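Local coordinates for protein caprin-2 (Danio rerio, PDB 4OUS) that probably acts in canonical Wnt signalling through its C1q domain, which assembles as a trimer and binds calcium, at residues Gly19-Pro24 / Leu112-Ile117; Ile25-Leu30 / Val108-His113; His58-Ala63 / His91-Asn96. The protein carries 1 engineered substitution. One frame throughout, in Å; residues are numbered along the deposited sequence. Where two conformers were deposited one is given.

Interaction 1: residues Gly19-Pro24 / Leu112-Ile117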
# COMPACT_ATOMS: atom_id res chain seq x y z
N GLY A 19 -11.70 24.14 1.90
CA GLY A 19 -11.48 25.51 2.35
C GLY A 19 -11.43 25.68 3.86
O GLY A 19 -11.28 26.79 4.36
N THR A 20 -11.56 24.56 4.56
CA THR A 20 -11.42 24.49 6.01
C THR A 20 -10.57 23.26 6.33
O THR A 20 -10.77 22.20 5.74
CB THR A 20 -12.78 24.39 6.72
OG1 THR A 20 -13.59 25.51 6.34
CG2 THR A 20 -12.60 24.38 8.23
N LEU A 21 -9.62 23.39 7.26
CA LEU A 21 -8.75 22.28 7.61
C LEU A 21 -9.50 21.21 8.39
O LEU A 21 -10.58 21.46 8.94
CB LEU A 21 -7.55 22.78 8.42
CG LEU A 21 -6.36 23.36 7.66
CD1 LEU A 21 -6.72 24.62 6.86
CD2 LEU A 21 -5.22 23.65 8.61
N ASP A 22 -8.93 20.01 8.43
CA ASP A 22 -9.42 18.91 9.28
C ASP A 22 -10.87 18.52 8.99
O ASP A 22 -11.74 18.54 9.87
CB ASP A 22 -9.26 19.26 10.76
CG ASP A 22 -7.83 19.08 11.24
OD1 ASP A 22 -7.08 18.32 10.59
OD2 ASP A 22 -7.47 19.67 12.28
N GLN A 23 -11.12 18.13 7.75
CA GLN A 23 -12.44 17.68 7.32
C GLN A 23 -12.46 16.20 6.98
O GLN A 23 -11.51 15.69 6.39
CB GLN A 23 -12.89 18.47 6.09
CG GLN A 23 -12.99 19.95 6.34
CD GLN A 23 -13.99 20.26 7.43
OE1 GLN A 23 -15.15 19.85 7.37
NE2 GLN A 23 -13.54 20.98 8.45
N PRO A 24 -13.55 15.51 7.29
CA PRO A 24 -13.68 14.12 6.85
C PRO A 24 -13.77 14.04 5.32
O PRO A 24 -14.32 14.93 4.67
CB PRO A 24 -14.97 13.66 7.51
CG PRO A 24 -15.78 14.90 7.64
CD PRO A 24 -14.79 16.00 7.93
N LEU A 112 -8.86 14.85 5.97
CA LEU A 112 -8.03 15.77 5.21
C LEU A 112 -7.56 16.84 6.18
O LEU A 112 -8.31 17.75 6.52
CB LEU A 112 -8.82 16.38 4.05
CG LEU A 112 -8.06 17.37 3.18
CD1 LEU A 112 -6.83 16.74 2.58
CD2 LEU A 112 -8.97 17.92 2.09
N HIS A 113 -6.34 16.69 6.69
CA HIS A 113 -5.82 17.65 7.63
C HIS A 113 -5.51 18.97 6.92
O HIS A 113 -6.03 20.02 7.31
CB HIS A 113 -4.58 17.09 8.33
CG HIS A 113 -3.84 18.11 9.13
ND1 HIS A 113 -4.42 18.78 10.20
CD2 HIS A 113 -2.59 18.60 9.01
CE1 HIS A 113 -3.54 19.63 10.70
NE2 HIS A 113 -2.42 19.54 10.00
N ARG A 114 -4.70 18.90 5.87
CA ARG A 114 -4.37 20.03 5.01
C ARG A 114 -4.25 19.54 3.58
O ARG A 114 -3.98 18.36 3.35
CB ARG A 114 -3.06 20.70 5.44
CG ARG A 114 -3.11 21.41 6.79
CD ARG A 114 -1.82 22.19 7.08
NE ARG A 114 -1.60 23.19 6.04
CZ ARG A 114 -0.42 23.51 5.50
NH1 ARG A 114 0.69 22.92 5.93
NH2 ARG A 114 -0.36 24.40 4.53
N GLY A 115 -4.43 20.45 2.64
CA GLY A 115 -4.26 20.14 1.23
C GLY A 115 -5.59 19.92 0.54
O GLY A 115 -6.65 20.25 1.07
N ALA A 116 -5.51 19.40 -0.68
CA ALA A 116 -6.69 19.19 -1.51
C ALA A 116 -6.48 17.92 -2.32
O ALA A 116 -5.35 17.59 -2.69
CB ALA A 116 -6.94 20.38 -2.41
N ILE A 117 -7.58 17.22 -2.60
CA ILE A 117 -7.56 15.89 -3.19
C ILE A 117 -8.06 15.87 -4.63
O ILE A 117 -9.08 16.49 -4.94
CB ILE A 117 -8.44 14.93 -2.35
CG1 ILE A 117 -7.90 14.86 -0.91
CG2 ILE A 117 -8.53 13.55 -2.99
CD1 ILE A 117 -8.75 14.05 0.04
O HOH W 1 -9.58 19.79 4.96
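The polar side-chain contact joins H113 to D22, whose OD1 accepts a hydrogen bond from H113 ND1 at 2.7 Å. OD1 sits at the imidazole edge, in the ring plane; the nitrogen comes to the syn side of the carboxylate, out of its plane, and the planes of the two groups, which run alongside one another, stand 37° apart. With CG anti to the backbone N (chi1 170°) the H113 ring lies beside the D22 side chain, and its turn about CB-CG brings ND1 to OD1. The bond is likely to fix the rotation of the imidazole, which also meets W122 of a second subunit edge-to-face.

Backbone bonds supply the second group. Q23 pairs with L112 in antiparallel fashion, Q23 N donating to L112 O at 3.1 Å and L112 N to Q23 O at 2.8 Å. One residue further back, D22 N reaches H113 O, also at 3.1 Å. A bridging water donates to T20 O and, at 2.9 Å, to L112 O, adding a donor to that carbonyl beside Q23 N. Within the turn itself, Q23 NE2 bonds to L21 O at 3.0 Å from above the carbonyl plane, which probably steadies the bend leading into the strand.

An apolar contact is made by L21, whose CD2 lies 3.6 Å from R114 CG, the two side chains running the same way; L21 CB also rests against the H113 carbonyl oxygen.

D22 is in the left-handed region (phi 59°), and with Q23 it faces the single residue L112, as in a G1 beta bulge, placed where short strand 23-24 joins the edge of strand 107-114 in the C1q jelly roll.

Interaction 2: residues Ile25-Leu30 / Val108-His113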
# COMPACT_ATOMS: atom_id res chain seq x y z
N ILE A 25 -13.24 12.95 4.77
CA ILE A 25 -13.24 12.76 3.32
C ILE A 25 -14.31 11.77 2.91
O ILE A 25 -14.24 10.59 3.23
CB ILE A 25 -11.87 12.27 2.82
CG1 ILE A 25 -10.75 13.23 3.23
CG2 ILE A 25 -11.89 12.07 1.31
CD1 ILE A 25 -9.37 12.60 3.22
N ALA A 26 -15.32 12.26 2.20
CA ALA A 26 -16.34 11.40 1.61
C ALA A 26 -15.78 10.67 0.39
O ALA A 26 -14.90 11.20 -0.29
CB ALA A 26 -17.56 12.22 1.22
N PHE A 27 -16.26 9.47 0.13
CA PHE A 27 -15.88 8.72 -1.07
C PHE A 27 -17.15 8.30 -1.78
O PHE A 27 -17.92 7.51 -1.25
CB PHE A 27 -15.03 7.50 -0.73
CG PHE A 27 -13.63 7.83 -0.28
CD1 PHE A 27 -13.38 8.18 1.03
CD2 PHE A 27 -12.58 7.78 -1.18
CE1 PHE A 27 -12.10 8.49 1.44
CE2 PHE A 27 -11.30 8.09 -0.78
CZ PHE A 27 -11.06 8.45 0.53
N ASP A 28 -17.37 8.82 -2.98
CA ASP A 28 -18.65 8.66 -3.66
C ASP A 28 -18.83 7.30 -4.34
O ASP A 28 -19.97 6.85 -4.52
CB ASP A 28 -18.83 9.76 -4.71
CG ASP A 28 -17.70 9.78 -5.72
OD1 ASP A 28 -16.61 10.30 -5.39
OD2 ASP A 28 -17.90 9.27 -6.85
N LEU A 29 -17.73 6.67 -4.73
CA LEU A 29 -17.81 5.46 -5.52
C LEU A 29 -17.36 4.25 -4.72
O LEU A 29 -16.38 4.32 -3.97
CB LEU A 29 -16.95 5.62 -6.78
CG LEU A 29 -17.01 4.47 -7.79
CD1 LEU A 29 -16.90 5.03 -9.20
CD2 LEU A 29 -15.90 3.46 -7.54
N LEU A 30 -18.07 3.14 -4.89
CA LEU A 30 -17.70 1.88 -4.26
C LEU A 30 -17.57 0.76 -5.28
O LEU A 30 -18.46 0.58 -6.13
CB LEU A 30 -18.73 1.48 -3.20
CG LEU A 30 -18.65 2.22 -1.87
CD1 LEU A 30 -19.96 2.09 -1.11
CD2 LEU A 30 -17.51 1.68 -1.03
N VAL A 108 -14.06 4.20 11.45
CA VAL A 108 -12.75 4.44 10.87
C VAL A 108 -12.97 5.27 9.61
O VAL A 108 -13.88 4.99 8.82
CB VAL A 108 -12.02 3.12 10.56
CG1 VAL A 108 -10.70 3.38 9.86
CG2 VAL A 108 -11.80 2.33 11.85
N TRP A 109 -12.17 6.31 9.44
CA TRP A 109 -12.40 7.29 8.39
C TRP A 109 -11.11 8.04 8.10
O TRP A 109 -10.16 7.97 8.88
CB TRP A 109 -13.52 8.27 8.79
CG TRP A 109 -13.35 8.93 10.14
CD1 TRP A 109 -13.53 8.35 11.37
CD2 TRP A 109 -13.01 10.30 10.40
NE1 TRP A 109 -13.31 9.27 12.37
CE2 TRP A 109 -12.99 10.47 11.79
CE3 TRP A 109 -12.71 11.39 9.57
CZ2 TRP A 109 -12.69 11.70 12.39
CZ3 TRP A 109 -12.42 12.61 10.17
CH2 TRP A 109 -12.41 12.75 11.56
N LEU A 110 -11.06 8.71 6.95
CA LEU A 110 -9.90 9.52 6.60
C LEU A 110 -10.21 10.99 6.78
O LEU A 110 -11.27 11.49 6.37
CB LEU A 110 -9.47 9.27 5.15
CG LEU A 110 -9.04 7.85 4.80
CD1 LEU A 110 -8.64 7.78 3.34
CD2 LEU A 110 -7.90 7.38 5.67
N ARG A 111 -9.26 11.69 7.39
CA ARG A 111 -9.33 13.12 7.60
C ARG A 111 -8.35 13.84 6.67
O ARG A 111 -7.16 13.49 6.61
CB ARG A 111 -9.01 13.47 9.05
CG ARG A 111 -9.18 14.95 9.37
CD ARG A 111 -9.04 15.22 10.85
NE ARG A 111 -7.66 15.09 11.29
CZ ARG A 111 -7.25 15.42 12.51
NH1 ARG A 111 -8.12 15.88 13.39
NH2 ARG A 111 -5.97 15.30 12.84
N LEU A 112 -8.86 14.85 5.97
CA LEU A 112 -8.03 15.77 5.21
C LEU A 112 -7.56 16.84 6.18
O LEU A 112 -8.31 17.75 6.52
CB LEU A 112 -8.82 16.38 4.05
CG LEU A 112 -8.06 17.37 3.18
CD1 LEU A 112 -6.83 16.74 2.58
CD2 LEU A 112 -8.97 17.92 2.09
N HIS A 113 -6.34 16.69 6.69
CA HIS A 113 -5.82 17.65 7.63
C HIS A 113 -5.51 18.97 6.92
O HIS A 113 -6.03 20.02 7.31
CB HIS A 113 -4.58 17.09 8.33
CG HIS A 113 -3.84 18.11 9.13
ND1 HIS A 113 -4.42 18.78 10.20
CD2 HIS A 113 -2.59 18.60 9.01
CE1 HIS A 113 -3.54 19.63 10.70
NE2 HIS A 113 -2.42 19.54 10.00
O HOH W 2 -12.97 8.68 4.91
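I25 is the main projection here, its CB directed at strand 107-114 and its CD1 slotted into the shallow hollow between L110 and L112. I25 CD1 lies 3.9 Å from L110 CB and 3.6 Å from L112 N, passing over the peptide that links R111 to L112. On the L112 side the hollow is closed by L112 CB, 3.8 Å from I25 CG1. The first torsion explains the fit: CG1 stands anti to the carbonyl carbon (chi1 -57°), which sends the longer branch, rather than CG2, into the gap.

A second projection comes from the strand. L110 CD1 meets F27 at the CZ corner of its ring, 3.8 Å away, and the two side chains cross at about a right angle. I25 and F27 therefore take hold of different parts of L110, one its CB and the other a terminal methyl.

Polar atoms flank this apolar fit. I25 N donates to L110 O at 2.9 Å, while a water accepts a hydrogen bond from L110 N and donates one to I25 O, 2.8 Å away, apparently standing in for a second direct backbone bond where the segments diverge.

With L110 and F27 both packing on strand 51-60 as well, the contact belongs to the hydrophobic core between the two sheets of the C1q jelly-roll sandwich.

Interaction 3: residues His58-Ala63 / His91-Asn96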
# COMPACT_ATOMS: atom_id res chain seq x y z
N HIS A 58 -4.81 5.45 -0.54
CA HIS A 58 -3.92 6.12 -1.49
C HIS A 58 -4.63 7.38 -1.93
O HIS A 58 -5.68 7.28 -2.57
CB HIS A 58 -3.64 5.24 -2.71
CG HIS A 58 -2.75 4.06 -2.43
ND1 HIS A 58 -3.22 2.86 -1.95
CD2 HIS A 58 -1.42 3.93 -2.57
CE1 HIS A 58 -2.20 2.03 -1.81
NE2 HIS A 58 -1.10 2.65 -2.19
N ILE A 59 -4.09 8.55 -1.62
CA ILE A 59 -4.78 9.80 -1.93
C ILE A 59 -3.89 10.69 -2.80
O ILE A 59 -2.79 11.04 -2.39
CB ILE A 59 -5.18 10.55 -0.64
CG1 ILE A 59 -5.99 9.65 0.31
CG2 ILE A 59 -5.93 11.82 -0.98
CD1 ILE A 59 -7.33 9.20 -0.21
N LEU A 60 -4.36 11.04 -3.99
CA LEU A 60 -3.60 11.90 -4.89
C LEU A 60 -3.95 13.36 -4.62
O LEU A 60 -5.13 13.72 -4.57
CB LEU A 60 -3.92 11.55 -6.35
CG LEU A 60 -3.00 12.19 -7.40
CD1 LEU A 60 -1.63 11.53 -7.38
CD2 LEU A 60 -3.63 12.12 -8.79
N LYS A 61 -2.93 14.20 -4.44
CA LYS A 61 -3.18 15.62 -4.18
C LYS A 61 -3.36 16.42 -5.46
O LYS A 61 -2.87 16.03 -6.52
CB LYS A 61 -2.04 16.24 -3.36
CG LYS A 61 -0.74 16.45 -4.13
CD LYS A 61 0.42 16.89 -3.21
CE LYS A 61 0.16 18.21 -2.49
NZ LYS A 61 0.07 19.36 -3.43
N LEU A 62 -4.07 17.54 -5.35
CA LEU A 62 -4.08 18.53 -6.42
C LEU A 62 -2.68 19.10 -6.60
O LEU A 62 -1.90 19.20 -5.64
CB LEU A 62 -5.06 19.66 -6.12
CG LEU A 62 -6.54 19.30 -6.00
CD1 LEU A 62 -7.40 20.56 -5.95
CD2 LEU A 62 -6.97 18.41 -7.15
N ALA A 63 -2.40 19.50 -7.83
CA ALA A 63 -1.12 20.10 -8.17
C ALA A 63 -1.13 21.58 -7.80
O ALA A 63 -1.16 22.46 -8.66
CB ALA A 63 -0.82 19.91 -9.65
N HIS A 91 1.25 16.57 -9.02
CA HIS A 91 0.52 15.62 -8.21
C HIS A 91 1.50 14.74 -7.44
O HIS A 91 2.65 14.54 -7.86
CB HIS A 91 -0.40 14.76 -9.07
CG HIS A 91 -1.38 15.55 -9.88
ND1 HIS A 91 -2.47 16.19 -9.32
CD2 HIS A 91 -1.44 15.79 -11.21
CE1 HIS A 91 -3.15 16.80 -10.28
NE2 HIS A 91 -2.55 16.57 -11.43
N GLU A 92 1.04 14.25 -6.31
CA GLU A 92 1.81 13.40 -5.42
C GLU A 92 0.81 12.60 -4.60
O GLU A 92 -0.34 13.02 -4.47
CB GLU A 92 2.71 14.21 -4.48
CG GLU A 92 4.21 14.06 -4.65
CD GLU A 92 4.73 12.68 -4.22
OE1 GLU A 92 3.97 11.68 -4.24
OE2 GLU A 92 5.86 12.62 -3.71
N THR A 93 1.25 11.49 -4.03
CA THR A 93 0.34 10.54 -3.40
C THR A 93 0.67 10.35 -1.93
O THR A 93 1.81 10.04 -1.58
CB THR A 93 0.37 9.19 -4.12
OG1 THR A 93 0.16 9.41 -5.52
CG2 THR A 93 -0.69 8.24 -3.59
N ALA A 94 -0.34 10.54 -1.08
CA ALA A 94 -0.25 10.27 0.35
C ALA A 94 -0.91 8.93 0.63
O ALA A 94 -2.11 8.77 0.37
CB ALA A 94 -0.92 11.39 1.15
N SER A 95 -0.15 7.98 1.16
CA SER A 95 -0.67 6.63 1.38
C SER A 95 -0.18 6.06 2.70
O SER A 95 0.90 6.41 3.19
CB SER A 95 -0.27 5.70 0.23
OG SER A 95 1.13 5.52 0.16
N ASN A 96 -1.00 5.18 3.27
CA ASN A 96 -0.58 4.40 4.42
C ASN A 96 -1.54 3.22 4.58
O ASN A 96 -2.40 2.98 3.73
CB ASN A 96 -0.49 5.25 5.70
CG ASN A 96 0.64 4.80 6.62
OD1 ASN A 96 0.95 3.61 6.70
ND2 ASN A 96 1.24 5.74 7.33
O HOH W 3 1.93 3.27 -1.28
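H58, I59 and L60 pair with S95, A94 and T93 as neighbouring antiparallel strands of a jelly-roll sheet, their directions 168° apart and the I59-A94 pair hydrogen-bonded both ways. On the face of H58 and L60, the H58 imidazole lies against S95, H58 CD2 coming 3.5 Å from S95 CB; its ND1 bonds instead to H97 of the third subunit. L60 has CG anti to its backbone N (chi1 -169°), which swings L60 CD1 across to T93 OG1 at 3.3 Å and sets the same methyl against H91 CB.

Beyond the strand pairing, K61 N donates to E92 O at 2.8 Å, nearly straight. The lysine holds CG between its own N and carbonyl carbon (chi1 73°), which with an extended second torsion lays K61 CD 3.7 Å from E92 CB; two bends farther out bring NZ to the carbonyls of L62 and V66. E92 turns its carboxylate elsewhere: E92 OE1 accepts T93 N at 2.7 Å, while OE2 binds calcium together with OE2 of E92 from both other subunits. T93 N thus acts as a second-shell donor, probably helping to orient this metal ligand.

H91 closes the end. Its ND1 donates to K61 O, the bond lying in both the ring and the carbonyl planes, at 2.8 Å. Replacing H91 by an alanine removes the ring, and K61 O would probably lose this donor while a gap opened beside A63. A63 CB stands over one face of the H91 ring, 4.0 Å from its centroid and close to the ring normal, as a CH-pi contact.

How the interactions relate
From the N terminus, the chain first passes 19-24 and then 25-30, and both meet strand 107-114 much later: interaction 1 closes a long loop and interaction 2 a slightly shorter one, sharing L112 and H113. Interaction 3, between 58-63 and 91-96, closes a far shorter loop lying wholly inside both. Interaction 1 adds strand 23-24 to the sheet of 107-114; in interaction 2 the chain leaves that sheet for strand 29-34 of the other, to which strands 51-60 and 93-102 of interaction 3 also belong. Across the core I59 meets F27 and L110 of interaction 2 and I117 of interaction 1, while A116 O probably accepts a hydrogen bond from L62 N (2.9 Å).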